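Putative acyl-CoA thioester hydrolase HI0827 (Haemophilus influenzae, PDB 1YLI) probably hydrolyses the thioester bond of a broad range of acyl-coenzyme A substrates, working as a hexamer of hotdog-fold subunits that bind coenzyme A. Local coordinates at residues Q41-G46 with A117-V122. Numbering follows the deposited sequence. Where two conformers were deposited one is given.
Sequences QMDMGG and AVFTFV. With COA (coenzyme A), chain H.
The Phe-119 ring packs against Met-42 and Asp-43 of the helix, Met-42 CB standing 3.5 Å from Phe-119 CE1. CB of Met-42 points toward the strand; with CG anti to the carbonyl carbon (chi1 -66°) and a bend at chi3, CE comes to the edge of the Phe-119 ring, in its plane. There it lies 4.0 Å from Ala-117 CB, the short alanine letting the unbranched, flexible methionine bring its terminal methyl up to the strand. Over the ring sits helix backbone, which a flat, apolar side chain suits: Asp-43 CA makes an off-centre CH-pi contact, 4.2 Å from the Phe-119 centroid. With CG of Asp-43 anti to the backbone N (chi1 -170°), OD1 comes to 3.4 Å from Phe-119 CD2, the carboxylate plane turned 36° from the ring. Further along the strand, Phe-121 meets mainly helix backbone, its CZ lying 3.6 Å from Gly-46 C; a glycine lets the flat ring come this close. Asp-43 O approaches the same ring at its edge.

This is the hotdog arrangement, a central helix lying against a curved antiparallel sheet. Thr-120 and Val-122, on the same strand, belong to a coenzyme A pocket. No hydrogen bond joins helix to strand; Asp-43 instead bonds through OD1 to Thr-60 and through OD2 to Gly-36 N of the second subunit, so a buried carboxylate bordered by aromatic carbon is satisfied partly across the subunit interface.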
loop_
_atom_site.group_PDB
_atom_site.type_symbol
_atom_site.label_atom_id
_atom_site.label_comp_id
_atom_site.label_asym_id
_atom_site.label_seq_id
_atom_site.Cartn_x
_atom_site.Cartn_y
_atom_site.Cartn_z
ATOM N N GLN B 41 11.199 0.922 -10.415
ATOM C CA GLN B 41 10.786 2.137 -11.114
ATOM C C GLN B 41 11.374 2.182 -12.530
ATOM O O GLN B 41 10.666 2.577 -13.449
ATOM C CB GLN B 41 11.264 3.385 -10.375
ATOM C CG GLN B 41 10.533 3.647 -9.072
ATOM C CD GLN B 41 9.186 4.281 -9.339
ATOM O OE1 GLN B 41 9.100 5.380 -9.911
ATOM N NE2 GLN B 41 8.132 3.568 -9.002
ATOM N N MET B 42 12.642 1.768 -12.668
ATOM C CA MET B 42 13.310 1.693 -13.976
ATOM C C MET B 42 12.598 0.752 -14.946
ATOM O O MET B 42 12.367 1.080 -16.094
ATOM C CB MET B 42 14.761 1.222 -13.827
ATOM C CG MET B 42 15.654 2.228 -13.072
ATOM S SD MET B 42 17.222 1.497 -12.652
ATOM C CE MET B 42 18.056 1.900 -14.166
ATOM N N ASP B 43 12.254 -0.424 -14.460
ATOM C CA ASP B 43 11.594 -1.421 -15.275
ATOM C C ASP B 43 10.192 -0.964 -15.715
ATOM O O ASP B 43 9.801 -1.135 -16.879
ATOM C CB ASP B 43 11.498 -2.708 -14.455
ATOM C CG ASP B 43 11.051 -3.909 -15.282
ATOM O OD1 ASP B 43 11.706 -4.237 -16.284
ATOM O OD2 ASP B 43 10.066 -4.541 -14.921
ATOM N N MET B 44 9.410 -0.476 -14.741
ATOM C CA MET B 44 8.080 0.048 -14.979
ATOM C C MET B 44 8.116 1.229 -15.958
ATOM O O MET B 44 7.302 1.296 -16.908
ATOM C CB MET B 44 7.493 0.492 -13.618
ATOM C CG MET B 44 5.978 0.668 -13.517
ATOM S SD MET B 44 5.101 -0.753 -12.804
ATOM C CE MET B 44 5.491 -1.980 -14.016
ATOM N N GLY B 45 9.047 2.151 -15.744
ATOM C CA GLY B 45 9.138 3.335 -16.567
ATOM C C GLY B 45 9.658 2.963 -17.951
ATOM O O GLY B 45 9.085 3.393 -18.938
ATOM N N GLY B 46 10.742 2.172 -18.027
ATOM C CA GLY B 46 11.269 1.728 -19.348
ATOM C C GLY B 46 10.192 1.063 -20.206
ATOM O O GLY B 46 10.044 1.360 -21.392
ATOM N N ALA B 117 20.761 1.875 -16.694
ATOM C CA ALA B 117 20.931 0.499 -17.170
ATOM C C ALA B 117 20.028 0.254 -18.347
ATOM O O ALA B 117 18.950 0.833 -18.468
ATOM C CB ALA B 117 20.614 -0.533 -16.031
ATOM N N VAL B 118 20.465 -0.650 -19.190
ATOM C CA VAL B 118 19.672 -1.065 -20.337
ATOM C C VAL B 118 18.801 -2.251 -19.975
ATOM O O VAL B 118 19.293 -3.322 -19.538
ATOM C CB VAL B 118 20.584 -1.389 -21.543
ATOM C CG1 VAL B 118 19.781 -1.921 -22.737
ATOM C CG2 VAL B 118 21.316 -0.115 -21.971
ATOM N N PHE B 119 17.516 -2.069 -20.235
ATOM C CA PHE B 119 16.546 -3.126 -20.104
ATOM C C PHE B 119 16.218 -3.702 -21.469
ATOM O O PHE B 119 16.043 -2.944 -22.432
ATOM C CB PHE B 119 15.267 -2.571 -19.462
ATOM C CG PHE B 119 15.387 -2.337 -17.982
ATOM C CD1 PHE B 119 16.089 -1.238 -17.491
ATOM C CD2 PHE B 119 14.814 -3.206 -17.087
ATOM C CE1 PHE B 119 16.227 -1.029 -16.116
ATOM C CE2 PHE B 119 14.933 -2.993 -15.734
ATOM C CZ PHE B 119 15.648 -1.893 -15.244
ATOM N N THR B 120 16.124 -5.036 -21.546
ATOM C CA THR B 120 15.616 -5.690 -22.738
ATOM C C THR B 120 14.209 -6.209 -22.511
ATOM O O THR B 120 13.979 -7.039 -21.610
ATOM C CB THR B 120 16.502 -6.837 -23.190
ATOM O OG1 THR B 120 17.830 -6.334 -23.304
ATOM C CG2 THR B 120 16.047 -7.338 -24.573
ATOM N N PHE B 121 13.278 -5.696 -23.316
ATOM C CA PHE B 121 11.889 -6.107 -23.252
ATOM C C PHE B 121 11.546 -6.882 -24.512
ATOM O O PHE B 121 12.199 -6.722 -25.556
ATOM C CB PHE B 121 10.957 -4.907 -23.185
ATOM C CG PHE B 121 11.192 -4.001 -22.015
ATOM C CD1 PHE B 121 10.584 -4.262 -20.785
ATOM C CD2 PHE B 121 11.969 -2.850 -22.144
ATOM C CE1 PHE B 121 10.776 -3.413 -19.718
ATOM C CE2 PHE B 121 12.161 -1.983 -21.065
ATOM C CZ PHE B 121 11.573 -2.280 -19.847
ATOM N N VAL B 122 10.516 -7.726 -24.421
ATOM C CA VAL B 122 10.062 -8.528 -25.556
ATOM C C VAL B 122 8.558 -8.306 -25.707
ATOM O O VAL B 122 7.818 -8.374 -24.724
ATOM C CB VAL B 122 10.362 -10.034 -25.378
ATOM C CG1 VAL B 122 9.730 -10.854 -26.518
ATOM C CG2 VAL B 122 11.864 -10.306 -25.375
HETATM N N1A COA H . 18.970 -11.464 -23.203
HETATM C C2A COA H . 18.746 -10.506 -24.175
HETATM N N3A COA H . 17.811 -10.772 -25.166
HETATM C C4A COA H . 17.103 -11.947 -25.164
HETATM C C5A COA H . 17.330 -12.906 -24.185
HETATM C C6A COA H . 18.264 -12.656 -23.198
HETATM N N6A COA H . 18.316 -13.487 -22.157
HETATM N N7A COA H . 16.517 -13.965 -24.399
HETATM C C8A COA H . 15.791 -13.710 -25.510
HETATM N N9A COA H . 16.139 -12.472 -25.993
HETATM C C1B COA H . 15.596 -11.851 -27.193
HETATM C C2B COA H . 15.838 -12.696 -28.444
HETATM O O2B COA H . 17.078 -12.435 -29.051
HETATM C C3B COA H . 14.647 -12.353 -29.327
HETATM O O3B COA H . 14.976 -11.209 -30.076
HETATM P P3B COA H . 14.360 -10.713 -31.471
HETATM O O7A COA H . 15.244 -11.276 -32.528
HETATM O O8A COA H . 14.455 -9.214 -31.502
HETATM O O9A COA H . 12.920 -11.113 -31.684
HETATM C C4B COA H . 13.555 -12.035 -28.307
HETATM O O4B COA H . 14.200 -11.851 -27.049
HETATM C C5B COA H . 12.524 -13.161 -28.212
HETATM O O5B COA H . 13.212 -14.384 -28.008
HETATM P P1A COA H . 12.597 -15.776 -28.495
HETATM O O1A COA H . 13.730 -16.772 -28.652
HETATM O O2A COA H . 11.815 -15.620 -29.777
HETATM O O3A COA H . 11.597 -16.260 -27.325
HETATM P P2A COA H . 12.183 -16.980 -26.007
HETATM O O4A COA H . 13.669 -16.684 -25.922
HETATM O O5A COA H . 11.907 -18.453 -25.994
HETATM O O6A COA H . 11.429 -16.260 -24.799
HETATM C CBP COA H . 10.062 -14.752 -23.699
HETATM C CCP COA H . 11.128 -14.883 -24.771
HETATM C CDP COA H . 9.840 -13.284 -23.415
HETATM C CEP COA H . 8.755 -15.294 -24.272
HETATM C CAP COA H . 10.486 -15.533 -22.422
HETATM O OAP COA H . 11.878 -15.514 -22.129
HETATM C C9P COA H . 9.667 -15.267 -21.176
HETATM O O9P COA H . 8.271 -15.386 -21.223
HETATM N N8P COA H . 10.300 -14.937 -20.060
HETATM C C7P COA H . 9.578 -14.392 -18.916
HETATM C C6P COA H . 9.536 -12.881 -18.988
HETATM C C5P COA H . 8.898 -12.301 -17.752
HETATM O O5P COA H . 7.738 -12.609 -17.430
HETATM N N4P COA H . 9.675 -11.439 -17.072
HETATM C C3P COA H . 9.266 -10.653 -15.924
HETATM C C2P COA H . 9.077 -11.450 -14.630
HETATM S S1P COA H . 9.757 -13.123 -14.674
#